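Local coordinates for 4-alpha-glucanotransferase (Streptococcus agalactiae, PDB 6M6T), which is an amylomaltase, a glycan-binding enzyme of the 4-alpha-glucanotransferase family built around a TIM barrel, at residues 97-102 with 469-475; 397-403 with 453-459; 430-434 with 483-489. All blocks are in the same frame, centred on the assembly; numbering follows the deposited sequence.

Contact 1 (97-102 with 469-475); sequences PEVVDY and NWQWRMR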
loop_
_atom_site.group_PDB
_atom_site.type_symbol
_atom_site.label_atom_id
_atom_site.label_comp_id
_atom_site.label_asym_id
_atom_site.label_seq_id
_atom_site.Cartn_x
_atom_site.Cartn_y
_atom_site.Cartn_z
ATOM N N PRO A 97 -0.428 -19.760 11.069
ATOM C CA PRO A 97 0.611 -19.120 10.240
ATOM C C PRO A 97 0.072 -18.263 9.104
ATOM O O PRO A 97 0.592 -17.159 8.903
ATOM C CB PRO A 97 1.427 -20.310 9.710
ATOM C CG PRO A 97 0.604 -21.522 10.023
ATOM C CD PRO A 97 -0.136 -21.182 11.276
ATOM N N GLU A 98 -0.941 -18.716 8.350
ATOM C CA GLU A 98 -1.410 -17.962 7.183
ATOM C C GLU A 98 -2.497 -16.941 7.521
ATOM O O GLU A 98 -3.287 -16.576 6.639
ATOM C CB GLU A 98 -1.893 -18.903 6.059
ATOM C CG GLU A 98 -2.694 -20.145 6.467
ATOM C CD GLU A 98 -3.396 -20.820 5.275
ATOM O OE1 GLU A 98 -4.191 -21.763 5.512
ATOM O OE2 GLU A 98 -3.159 -20.407 4.108
ATOM N N VAL A 99 -2.555 -16.482 8.774
ATOM C CA VAL A 99 -3.409 -15.372 9.191
ATOM C C VAL A 99 -2.602 -14.497 10.138
ATOM O O VAL A 99 -2.031 -15.001 11.109
ATOM C CB VAL A 99 -4.702 -15.837 9.894
ATOM C CG1 VAL A 99 -5.526 -14.625 10.322
ATOM C CG2 VAL A 99 -5.519 -16.753 9.005
ATOM N N VAL A 100 -2.542 -13.197 9.867
ATOM C CA VAL A 100 -1.983 -12.295 10.868
ATOM C C VAL A 100 -3.050 -12.025 11.915
ATOM O O VAL A 100 -4.252 -12.048 11.624
ATOM C CB VAL A 100 -1.473 -10.976 10.257
ATOM C CG1 VAL A 100 -0.554 -10.281 11.243
ATOM C CG2 VAL A 100 -0.790 -11.206 8.932
ATOM N N ASP A 101 -2.610 -11.786 13.149
ATOM C CA ASP A 101 -3.465 -11.269 14.212
ATOM C C ASP A 101 -2.880 -9.915 14.627
ATOM O O ASP A 101 -1.955 -9.839 15.444
ATOM C CB ASP A 101 -3.572 -12.239 15.385
ATOM C CG ASP A 101 -4.351 -11.647 16.566
ATOM O OD1 ASP A 101 -5.255 -10.793 16.341
ATOM O OD2 ASP A 101 -4.048 -12.027 17.722
ATOM N N TYR A 102 -3.415 -8.840 14.027
ATOM C CA TYR A 102 -2.957 -7.496 14.364
ATOM C C TYR A 102 -3.404 -7.099 15.760
ATOM O O TYR A 102 -2.745 -6.279 16.410
ATOM C CB TYR A 102 -3.486 -6.473 13.360
ATOM C CG TYR A 102 -2.977 -6.596 11.934
ATOM C CD1 TYR A 102 -3.608 -7.438 11.026
ATOM C CD2 TYR A 102 -1.891 -5.836 11.485
ATOM C CE1 TYR A 102 -3.159 -7.549 9.723
ATOM C CE2 TYR A 102 -1.432 -5.937 10.186
ATOM C CZ TYR A 102 -2.067 -6.803 9.303
ATOM O OH TYR A 102 -1.629 -6.924 7.995
ATOM N N ASN A 469 -9.410 -8.470 7.169
ATOM C CA ASN A 469 -8.788 -7.917 5.977
ATOM C C ASN A 469 -7.306 -7.710 6.253
ATOM O O ASN A 469 -6.920 -7.382 7.375
ATOM C CB ASN A 469 -9.443 -6.564 5.557
ATOM C CG ASN A 469 -10.781 -6.740 4.828
ATOM O OD1 ASN A 469 -10.868 -7.430 3.819
ATOM N ND2 ASN A 469 -11.819 -6.111 5.344
ATOM N N TRP A 470 -6.483 -7.878 5.211
ATOM C CA TRP A 470 -5.029 -7.713 5.280
ATOM C C TRP A 470 -4.375 -8.800 6.129
ATOM O O TRP A 470 -3.312 -8.594 6.723
ATOM C CB TRP A 470 -4.635 -6.321 5.792
ATOM C CG TRP A 470 -5.580 -5.226 5.338
ATOM C CD1 TRP A 470 -6.574 -4.646 6.078
ATOM C CD2 TRP A 470 -5.624 -4.589 4.049
ATOM N NE1 TRP A 470 -7.232 -3.698 5.335
ATOM C CE2 TRP A 470 -6.670 -3.640 4.088
ATOM C CE3 TRP A 470 -4.889 -4.728 2.871
ATOM C CZ2 TRP A 470 -6.997 -2.832 2.989
ATOM C CZ3 TRP A 470 -5.213 -3.923 1.778
ATOM C CH2 TRP A 470 -6.257 -2.991 1.846
ATOM N N GLN A 471 -4.993 -9.975 6.170
ATOM C CA GLN A 471 -4.554 -11.027 7.059
ATOM C C GLN A 471 -3.889 -12.193 6.355
ATOM O O GLN A 471 -3.403 -13.102 7.037
ATOM C CB GLN A 471 -5.739 -11.562 7.862
ATOM C CG GLN A 471 -6.002 -10.793 9.105
ATOM C CD GLN A 471 -7.403 -11.003 9.561
ATOM O OE1 GLN A 471 -8.080 -11.921 9.081
ATOM N NE2 GLN A 471 -7.871 -10.147 10.471
ATOM N N TRP A 472 -3.862 -12.218 5.029
ATOM C CA TRP A 472 -3.302 -13.385 4.358
ATOM C C TRP A 472 -1.788 -13.439 4.524
ATOM O O TRP A 472 -1.082 -12.451 4.298
ATOM C CB TRP A 472 -3.654 -13.386 2.880
ATOM C CG TRP A 472 -3.238 -14.646 2.219
ATOM C CD1 TRP A 472 -3.801 -15.881 2.378
ATOM C CD2 TRP A 472 -2.159 -14.810 1.300
ATOM N NE1 TRP A 472 -3.146 -16.802 1.598
ATOM C CE2 TRP A 472 -2.130 -16.172 0.929
ATOM C CE3 TRP A 472 -1.209 -13.940 0.753
ATOM C CZ2 TRP A 472 -1.192 -16.680 0.043
ATOM C CZ3 TRP A 472 -0.277 -14.450 -0.120
ATOM C CH2 TRP A 472 -0.279 -15.807 -0.473
ATOM N N ARG A 473 -1.293 -14.597 4.928
ATOM C CA ARG A 473 0.120 -14.914 4.827
ATOM C C ARG A 473 0.259 -16.213 4.041
ATOM O O ARG A 473 -0.689 -16.991 3.911
ATOM C CB ARG A 473 0.769 -15.011 6.220
ATOM C CG ARG A 473 0.842 -13.667 6.943
ATOM C CD ARG A 473 1.415 -13.787 8.335
ATOM N NE ARG A 473 2.848 -14.062 8.310
ATOM C CZ ARG A 473 3.491 -14.809 9.209
ATOM N NH1 ARG A 473 2.835 -15.355 10.230
ATOM N NH2 ARG A 473 4.795 -15.008 9.089
ATOM N N MET A 474 1.443 -16.436 3.499
ATOM C CA MET A 474 1.694 -17.577 2.625
ATOM C C MET A 474 2.645 -18.570 3.288
ATOM O O MET A 474 3.740 -18.198 3.732
ATOM C CB MET A 474 2.270 -17.108 1.299
ATOM C CG MET A 474 2.979 -18.180 0.515
ATOM S SD MET A 474 4.307 -17.377 -0.404
ATOM C CE MET A 474 5.336 -16.915 0.983
ATOM N N ARG A 475 2.234 -19.835 3.334
ATOM C CA ARG A 475 3.105 -20.886 3.839
ATOM C C ARG A 475 4.239 -21.149 2.854
ATOM O O ARG A 475 4.007 -21.256 1.643
ATOM C CB ARG A 475 2.295 -22.154 4.070
ATOM C CG ARG A 475 0.903 -21.883 4.595
ATOM C CD ARG A 475 0.308 -23.105 5.274
ATOM N NE ARG A 475 -0.027 -24.176 4.333
ATOM C CZ ARG A 475 -1.190 -24.261 3.693
ATOM N NH1 ARG A 475 -2.120 -23.330 3.882
ATOM N NH2 ARG A 475 -1.420 -25.270 2.858
HETATM O O HOH W 1 -5.723 -9.646 12.872
#
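Val100 and Gln471 make the firmer of two backbone bonds between these loops, with Val100 N 3.0 Å from Gln471 O. The same oxygen takes a CA-H...O contact from Val99 CA at 3.1 Å, so one carbonyl is held by two neighbouring donors. The second backbone bond, from Arg473 N to Glu98 O, is weak at 3.3 Å. The hydroxyl of Tyr102 donates a hydrogen bond to Trp470 O, 2.7 Å from OH and lying in the carbonyl plane, and that oxygen meets the tyrosine at the edge of its ring. With CG beside the backbone N (chi1 -66°), the phenol reaches across to the 469-475 side. A water accepts from Tyr102 N, donates to Val100 O and takes a weak bond from Gln471 NE2, loosely linking the amide end of Gln471 to the backbone of Val100 and Tyr102.

The two backbone bonds flank Val99 and Trp472, which form a single antiparallel bridge of the non-hydrogen-bonded kind. It joins two loops of the barrel enzyme that are 367 residues apart in the chain, and neither loop is part of a regular strand.

Among the charged groups, Arg475 NH1 sits 3.1 Å from Glu98 OE1 and as near to OE2, at the edge of a guanidinium whose plane stands perpendicular to the carboxylate. Each group has a further partner: Glu98 OE2 pairs with Lys454, and Arg475 NH2 with Asp478.

Apolar contact comes from the two valines. Val100 CG2 meets Arg473 CD at 3.4 Å, the two side chains crossing at about a right angle. The arginine chain bends at chi3 (72°), and its NE hydrogen-bonds to Leu16 O. Val99 CG1 rests against Gln471 CB, 3.9 Å away.

Contact 2 (397-403 with 453-459); sequences DNEVING and DKPADSR. With ASO (1,5-anhydro-D-glucitol), chain I; AC1 (4,6-dideoxy-4-{[(1S,4R,5S,6S)-4,5,6-trihydroxy-3-(hydroxymethyl)cyclohex-2-en-1-yl]amino}-alpha-D-glucopyranose), chain J.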
loop_
_atom_site.group_PDB
_atom_site.type_symbol
_atom_site.label_atom_id
_atom_site.label_comp_id
_atom_site.label_asym_id
_atom_site.label_seq_id
_atom_site.Cartn_x
_atom_site.Cartn_y
_atom_site.Cartn_z
ATOM N N ASP A 397 -7.872 -5.734 -3.850
ATOM C CA ASP A 397 -9.248 -5.420 -3.487
ATOM C C ASP A 397 -10.271 -6.304 -4.187
ATOM O O ASP A 397 -11.451 -6.263 -3.830
ATOM C CB ASP A 397 -9.543 -3.951 -3.784
ATOM C CG ASP A 397 -8.438 -3.036 -3.296
ATOM O OD1 ASP A 397 -7.468 -2.855 -4.066
ATOM O OD2 ASP A 397 -8.537 -2.498 -2.160
ATOM N N ASN A 398 -9.844 -7.110 -5.145
ATOM C CA ASN A 398 -10.705 -8.034 -5.858
ATOM C C ASN A 398 -10.604 -9.409 -5.234
ATOM O O ASN A 398 -9.694 -9.704 -4.465
ATOM C CB ASN A 398 -10.301 -8.113 -7.333
ATOM C CG ASN A 398 -10.572 -6.832 -8.080
ATOM O OD1 ASN A 398 -9.652 -6.071 -8.402
ATOM N ND2 ASN A 398 -11.838 -6.590 -8.368
ATOM N N GLU A 399 -11.533 -10.269 -5.614
ATOM C CA GLU A 399 -11.473 -11.647 -5.171
ATOM C C GLU A 399 -10.219 -12.325 -5.715
ATOM O O GLU A 399 -9.623 -11.880 -6.690
ATOM C CB GLU A 399 -12.720 -12.383 -5.634
ATOM C CG GLU A 399 -13.977 -11.590 -5.386
ATOM C CD GLU A 399 -15.135 -12.047 -6.237
ATOM O OE1 GLU A 399 -15.299 -11.497 -7.362
ATOM O OE2 GLU A 399 -15.869 -12.960 -5.781
ATOM N N VAL A 400 -9.790 -13.398 -5.054
ATOM C CA VAL A 400 -8.823 -14.268 -5.700
ATOM C C VAL A 400 -9.528 -14.963 -6.854
ATOM O O VAL A 400 -10.750 -15.163 -6.820
ATOM C CB VAL A 400 -8.225 -15.287 -4.715
ATOM C CG1 VAL A 400 -7.679 -14.579 -3.482
ATOM C CG2 VAL A 400 -9.265 -16.334 -4.357
ATOM N N ILE A 401 -8.758 -15.322 -7.893
ATOM C CA ILE A 401 -9.336 -15.895 -9.116
ATOM C C ILE A 401 -10.226 -17.084 -8.787
ATOM O O ILE A 401 -11.327 -17.235 -9.344
ATOM C CB ILE A 401 -8.227 -16.301 -10.111
ATOM C CG1 ILE A 401 -7.502 -15.076 -10.658
ATOM C CG2 ILE A 401 -8.803 -17.139 -11.258
ATOM C CD1 ILE A 401 -6.200 -15.424 -11.301
ATOM N N ASN A 402 -9.763 -17.955 -7.887
ATOM C CA ASN A 402 -10.594 -19.076 -7.480
ATOM C C ASN A 402 -11.907 -18.602 -6.908
ATOM O O ASN A 402 -12.937 -19.260 -7.103
ATOM C CB ASN A 402 -9.865 -19.932 -6.466
ATOM C CG ASN A 402 -9.052 -20.994 -7.122
ATOM O OD1 ASN A 402 -9.388 -21.450 -8.215
ATOM N ND2 ASN A 402 -7.966 -21.400 -6.473
ATOM N N GLY A 403 -11.890 -17.462 -6.215
ATOM C CA GLY A 403 -13.126 -16.909 -5.684
ATOM C C GLY A 403 -13.983 -16.249 -6.752
ATOM O O GLY A 403 -15.197 -16.456 -6.802
ATOM N N ASP A 453 -2.873 -21.101 -6.129
ATOM C CA ASP A 453 -4.240 -21.612 -6.236
ATOM C C ASP A 453 -4.951 -21.587 -4.878
ATOM O O ASP A 453 -5.440 -22.605 -4.391
ATOM C CB ASP A 453 -4.237 -23.030 -6.833
ATOM C CG ASP A 453 -5.581 -23.421 -7.472
ATOM O OD1 ASP A 453 -6.090 -22.673 -8.340
ATOM O OD2 ASP A 453 -6.133 -24.489 -7.115
ATOM N N LYS A 454 -5.013 -20.351 -4.245
ATOM C CA LYS A 454 -5.633 -20.386 -2.918
ATOM C C LYS A 454 -7.129 -20.057 -2.992
ATOM O O LYS A 454 -7.576 -19.371 -3.918
ATOM C CB LYS A 454 -4.927 -19.407 -1.974
ATOM C CG LYS A 454 -3.607 -19.935 -1.412
ATOM C CD LYS A 454 -3.818 -21.255 -0.682
ATOM C CE LYS A 454 -2.624 -21.609 0.205
ATOM N NZ LYS A 454 -2.469 -20.678 1.370
ATOM N N PRO A 455 -7.957 -20.550 -2.028
ATOM C CA PRO A 455 -9.422 -20.402 -2.152
ATOM C C PRO A 455 -9.941 -19.022 -1.768
ATOM O O PRO A 455 -9.143 -18.122 -1.504
ATOM C CB PRO A 455 -9.965 -21.480 -1.200
ATOM C CG PRO A 455 -8.761 -22.314 -0.797
ATOM C CD PRO A 455 -7.606 -21.378 -0.865
ATOM N N ALA A 456 -11.267 -18.835 -1.724
ATOM C CA ALA A 456 -11.814 -17.490 -1.544
ATOM C C ALA A 456 -11.410 -16.863 -0.219
ATOM O O ALA A 456 -11.391 -15.629 -0.116
ATOM C CB ALA A 456 -13.336 -17.507 -1.654
ATOM N N ASP A 457 -11.079 -17.683 0.790
ATOM C CA ASP A 457 -10.656 -17.166 2.092
ATOM C C ASP A 457 -9.486 -16.196 1.987
ATOM O O ASP A 457 -9.308 -15.355 2.880
ATOM C CB ASP A 457 -10.269 -18.325 3.049
ATOM C CG ASP A 457 -9.078 -19.205 2.525
ATOM O OD1 ASP A 457 -8.033 -18.673 2.057
ATOM O OD2 ASP A 457 -9.178 -20.453 2.618
ATOM N N SER A 458 -8.694 -16.291 0.914
ATOM C CA SER A 458 -7.364 -15.693 0.839
ATOM C C SER A 458 -7.377 -14.257 0.348
ATOM O O SER A 458 -6.303 -13.653 0.235
ATOM C CB SER A 458 -6.462 -16.524 -0.080
ATOM O OG SER A 458 -7.156 -16.858 -1.275
ATOM N N ARG A 459 -8.557 -13.713 0.057
ATOM C CA ARG A 459 -8.678 -12.339 -0.411
ATOM C C ARG A 459 -8.001 -11.387 0.572
ATOM O O ARG A 459 -8.137 -11.539 1.784
ATOM C CB ARG A 459 -10.165 -11.996 -0.582
ATOM C CG ARG A 459 -10.480 -10.730 -1.353
ATOM C CD ARG A 459 -11.966 -10.387 -1.281
ATOM N NE ARG A 459 -12.199 -9.129 -1.984
ATOM C CZ ARG A 459 -13.291 -8.822 -2.678
ATOM N NH1 ARG A 459 -14.305 -9.675 -2.759
ATOM N NH2 ARG A 459 -13.366 -7.650 -3.285
HETATM C C1 ASO I . -7.308 3.132 -2.702
HETATM C C2 ASO I . -7.373 1.641 -2.308
HETATM C C3 ASO I . -8.686 1.354 -1.560
HETATM C C4 ASO I . -8.736 2.262 -0.318
HETATM C C5 ASO I . -8.621 3.703 -0.736
HETATM C C6 ASO I . -8.419 4.557 0.515
HETATM O O2 ASO I . -7.252 0.798 -3.460
HETATM O O3 ASO I . -8.747 -0.063 -1.178
HETATM O O4 ASO I . -9.949 2.063 0.447
HETATM O O5 ASO I . -7.427 3.913 -1.496
HETATM O O6 ASO I . -7.532 5.649 0.216
HETATM C C1 AC1 J . -16.288 -1.100 -9.646
HETATM O O2 AC1 J . -18.039 0.170 -8.544
HETATM C C2 AC1 J . -16.751 -0.440 -8.347
HETATM C C4A AC1 J . -10.496 2.331 -5.851
HETATM C C3 AC1 J . -15.789 0.654 -7.990
HETATM O O3 AC1 J . -16.262 1.236 -6.782
HETATM C C4 AC1 J . -14.388 0.073 -7.791
HETATM N N4A AC1 J . -13.393 1.124 -7.562
HETATM C C5 AC1 J . -13.936 -0.678 -9.026
HETATM O O5 AC1 J . -14.931 -1.666 -9.443
HETATM C C6 AC1 J . -12.568 -1.319 -8.713
HETATM C C1B AC1 J . -13.284 1.604 -6.177
HETATM C C2B AC1 J . -12.764 3.004 -6.271
HETATM O O2B AC1 J . -13.612 3.700 -7.186
HETATM C C3B AC1 J . -11.377 2.961 -6.859
HETATM O O3B AC1 J . -10.882 4.277 -7.055
HETATM O O4 AC1 J . -9.176 2.187 -6.417
HETATM C C5B AC1 J . -11.028 1.110 -5.405
HETATM C C7B AC1 J . -12.382 0.788 -5.506
HETATM C C6B AC1 J . -10.089 0.141 -4.718
HETATM O O6B AC1 J . -8.795 0.355 -5.287
#
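Asn402 ND2 reaches two acceptors on the 453-459 side: Asp453 OD1 at 2.9 Å, a weak bond, and Lys454 O at 3.3 Å. The lysine oxygen lies close to the plane of the amide, yet the N-H comes down from above the carbonyl plane. Asp453 OD1 also accepts a hydrogen bond from the hydroxyl of Thr429. Asp453 is the C-prime residue of a Schellman motif that ends helix 448-451, and the two segments follow the neighbouring barrel strands 389-392 and 443-447.

Val400, at the N-cap position of helix 401-404, points toward the turn and sets both methyls against it. CG2 faces Pro455 O at 3.4 Å, while CG1 faces Ser458 OG.

Arg459 stretches out from CG to NE, with CG anti to the backbone N (chi1 -167°), and this lays its guanidinium along 397-399. Glu399 N lies over the centre of one face, and Asp397 O is near the plane at the edge. The modelled 2.4 Å from NH2 to that oxygen is too short to trust as a bond length. NE also hydrogen-bonds to Asn461 O. At the far end, Asp397 OD2 accepts a hydrogen bond from O3 of 1,5-anhydro-D-glucitol at 2.6 Å.

Contact 3 (430-434 with 483-489); sequences ETVLR and RKAFLKE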
loop_
_atom_site.group_PDB
_atom_site.type_symbol
_atom_site.label_atom_id
_atom_site.label_comp_id
_atom_site.label_asym_id
_atom_site.label_seq_id
_atom_site.Cartn_x
_atom_site.Cartn_y
_atom_site.Cartn_z
ATOM N N GLU A 430 -4.391 -21.225 -13.358
ATOM C CA GLU A 430 -3.418 -21.390 -14.425
ATOM C C GLU A 430 -4.019 -21.014 -15.785
ATOM O O GLU A 430 -3.335 -20.412 -16.630
ATOM C CB GLU A 430 -2.891 -22.837 -14.391
ATOM C CG GLU A 430 -1.760 -23.070 -13.357
ATOM C CD GLU A 430 -1.742 -24.461 -12.723
ATOM O OE1 GLU A 430 -0.917 -24.678 -11.798
ATOM O OE2 GLU A 430 -2.548 -25.329 -13.131
ATOM N N THR A 431 -5.308 -21.301 -15.993
ATOM C CA THR A 431 -5.983 -20.828 -17.195
ATOM C C THR A 431 -5.906 -19.309 -17.294
ATOM O O THR A 431 -5.319 -18.751 -18.241
ATOM C CB THR A 431 -7.449 -21.278 -17.199
ATOM O OG1 THR A 431 -7.557 -22.634 -16.746
ATOM C CG2 THR A 431 -8.038 -21.170 -18.612
ATOM N N VAL A 432 -6.498 -18.627 -16.305
ATOM C CA VAL A 432 -6.605 -17.175 -16.357
ATOM C C VAL A 432 -5.227 -16.561 -16.523
ATOM O O VAL A 432 -5.048 -15.621 -17.305
ATOM C CB VAL A 432 -7.331 -16.636 -15.106
ATOM C CG1 VAL A 432 -7.292 -15.095 -15.068
ATOM C CG2 VAL A 432 -8.767 -17.127 -15.070
ATOM N N LEU A 433 -4.227 -17.103 -15.824
ATOM C CA LEU A 433 -2.905 -16.502 -15.856
ATOM C C LEU A 433 -2.207 -16.731 -17.195
ATOM O O LEU A 433 -1.446 -15.860 -17.658
ATOM C CB LEU A 433 -2.084 -17.053 -14.702
ATOM C CG LEU A 433 -2.386 -16.416 -13.355
ATOM C CD1 LEU A 433 -1.879 -17.302 -12.244
ATOM C CD2 LEU A 433 -1.698 -15.079 -13.304
ATOM N N ARG A 434 -2.455 -17.876 -17.844
ATOM C CA ARG A 434 -1.967 -18.038 -19.213
ATOM C C ARG A 434 -2.509 -16.923 -20.096
ATOM O O ARG A 434 -1.745 -16.228 -20.790
ATOM C CB ARG A 434 -2.353 -19.416 -19.770
ATOM C CG ARG A 434 -1.478 -20.556 -19.257
ATOM C CD ARG A 434 -0.949 -21.418 -20.407
ATOM N NE ARG A 434 0.237 -22.183 -20.020
ATOM C CZ ARG A 434 0.218 -23.173 -19.141
ATOM N NH1 ARG A 434 -0.924 -23.530 -18.577
ATOM N NH2 ARG A 434 1.336 -23.815 -18.839
ATOM N N ARG A 483 4.880 -24.799 -8.606
ATOM C CA ARG A 483 4.346 -23.444 -8.785
ATOM C C ARG A 483 5.384 -22.540 -9.441
ATOM O O ARG A 483 5.075 -21.784 -10.379
ATOM C CB ARG A 483 3.898 -22.835 -7.450
ATOM C CG ARG A 483 2.894 -23.637 -6.649
ATOM C CD ARG A 483 1.685 -24.032 -7.473
ATOM N NE ARG A 483 0.596 -24.498 -6.618
ATOM C CZ ARG A 483 -0.275 -25.442 -6.967
ATOM N NH1 ARG A 483 -0.174 -26.014 -8.165
ATOM N NH2 ARG A 483 -1.247 -25.806 -6.130
ATOM N N LYS A 484 6.629 -22.610 -8.955
ATOM C CA LYS A 484 7.692 -21.775 -9.504
ATOM C C LYS A 484 7.935 -22.100 -10.967
ATOM O O LYS A 484 8.155 -21.198 -11.784
ATOM C CB LYS A 484 8.980 -21.946 -8.689
ATOM C CG LYS A 484 8.887 -21.374 -7.278
ATOM C CD LYS A 484 9.736 -22.131 -6.244
ATOM C CE LYS A 484 11.099 -21.495 -6.072
ATOM N NZ LYS A 484 11.965 -21.934 -7.188
ATOM N N ALA A 485 7.901 -23.390 -11.318
ATOM C CA ALA A 485 8.122 -23.794 -12.703
ATOM C C ALA A 485 7.001 -23.293 -13.604
ATOM O O ALA A 485 7.244 -22.874 -14.741
ATOM C CB ALA A 485 8.241 -25.313 -12.784
ATOM N N PHE A 486 5.771 -23.309 -13.089
ATOM C CA PHE A 486 4.640 -22.767 -13.826
ATOM C C PHE A 486 4.839 -21.287 -14.127
ATOM O O PHE A 486 4.602 -20.826 -15.258
ATOM C CB PHE A 486 3.352 -22.969 -13.033
ATOM C CG PHE A 486 2.202 -22.208 -13.595
ATOM C CD1 PHE A 486 1.734 -22.488 -14.868
ATOM C CD2 PHE A 486 1.623 -21.177 -12.890
ATOM C CE1 PHE A 486 0.688 -21.775 -15.409
ATOM C CE2 PHE A 486 0.576 -20.463 -13.431
ATOM C CZ PHE A 486 0.112 -20.755 -14.693
ATOM N N LEU A 487 5.233 -20.516 -13.108
ATOM C CA LEU A 487 5.429 -19.086 -13.330
ATOM C C LEU A 487 6.558 -18.849 -14.328
ATOM O O LEU A 487 6.415 -18.052 -15.263
ATOM C CB LEU A 487 5.692 -18.349 -12.005
ATOM C CG LEU A 487 5.937 -16.827 -12.062
ATOM C CD1 LEU A 487 4.832 -16.112 -12.818
ATOM C CD2 LEU A 487 6.135 -16.204 -10.691
ATOM N N LYS A 488 7.686 -19.547 -14.164
ATOM C CA LYS A 488 8.764 -19.383 -15.137
ATOM C C LYS A 488 8.286 -19.724 -16.540
ATOM O O LYS A 488 8.652 -19.046 -17.506
ATOM C CB LYS A 488 9.986 -20.237 -14.785
ATOM C CG LYS A 488 11.166 -19.943 -15.710
ATOM C CD LYS A 488 12.328 -20.863 -15.472
ATOM C CE LYS A 488 13.635 -20.083 -15.343
ATOM N NZ LYS A 488 14.629 -20.761 -14.429
ATOM N N GLU A 489 7.452 -20.760 -16.667
ATOM C CA GLU A 489 6.992 -21.176 -17.987
ATOM C C GLU A 489 6.159 -20.084 -18.645
ATOM O O GLU A 489 6.445 -19.682 -19.775
ATOM C CB GLU A 489 6.196 -22.481 -17.906
ATOM C CG GLU A 489 5.617 -22.926 -19.234
ATOM C CD GLU A 489 4.561 -23.993 -19.065
ATOM O OE1 GLU A 489 3.997 -24.480 -20.080
ATOM O OE2 GLU A 489 4.297 -24.347 -17.897
#
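Glu430 and Phe486 meet through a CH-pi contact. The glutamate CG sits over one face of the ring, 3.4 Å from its centroid and 18° off the normal, with the methylene CB close by above the CZ and CE1 rim. Phe486 reaches this place because its CG is anti to the backbone N (chi1 169°), which turns the ring toward helix 428-438.

Two more side chains meet the ring at its edge. Leu433 CD1 approaches Phe486 CE2 there at 4.2 Å, the side chains crossing at about a right angle. Arg434 NH1 is at the edge as well, 4.0 Å from CE1, and that same ring carbon lies over one face of the guanidinium, whose plane is turned steeply against the ring.

Two ion pairs frame the phenylalanine. Arg434 NH2 stands 3.0 Å from Glu489 OE1, at the edge of the guanidinium, and only slightly farther from OE2. Arg434 NH1 has a weak, long pairing with Glu426 in addition. The other pair is long: Glu430 OE1 lies 3.9 Å from Arg483 NH1 and well out of the guanidinium plane, so it works through charge alone.

The short helix segments run roughly parallel, with axes 11.4 Å apart and crossing at -25°, so the side chains have to bridge a wide gap. Helix 428-438 leads into barrel strand 443-447, and helix 481-493, the last of the chain, comes after helix 448-451 and a long loop; around them, Val432 touches helix 401-404, and Lys484 and Leu487 touch Phe35 of helix 27-38.

In the fold
Contacts 1 and 2 have centres 14 Å apart and touch directly: Glu98 OE2 makes a salt bridge to Lys454 NZ at 2.8 Å, and Trp472 CD1 packs on Ser458 CB at 3.7 Å. Contact 3 lies farther out, 16 Å from contact 2 between centres, and meets it through Ile401 CG2 and Val432 CG2, 3.8 Å apart. Contacts 1 and 3 do not touch; their nearest atoms are about 9 Å apart. Contact 2 enters the glycan site through Asp397, which belongs to both pockets; contact 1 only approaches it, the Trp470 side chain lying about 5 Å from bound 1,5-anhydro-D-glucitol.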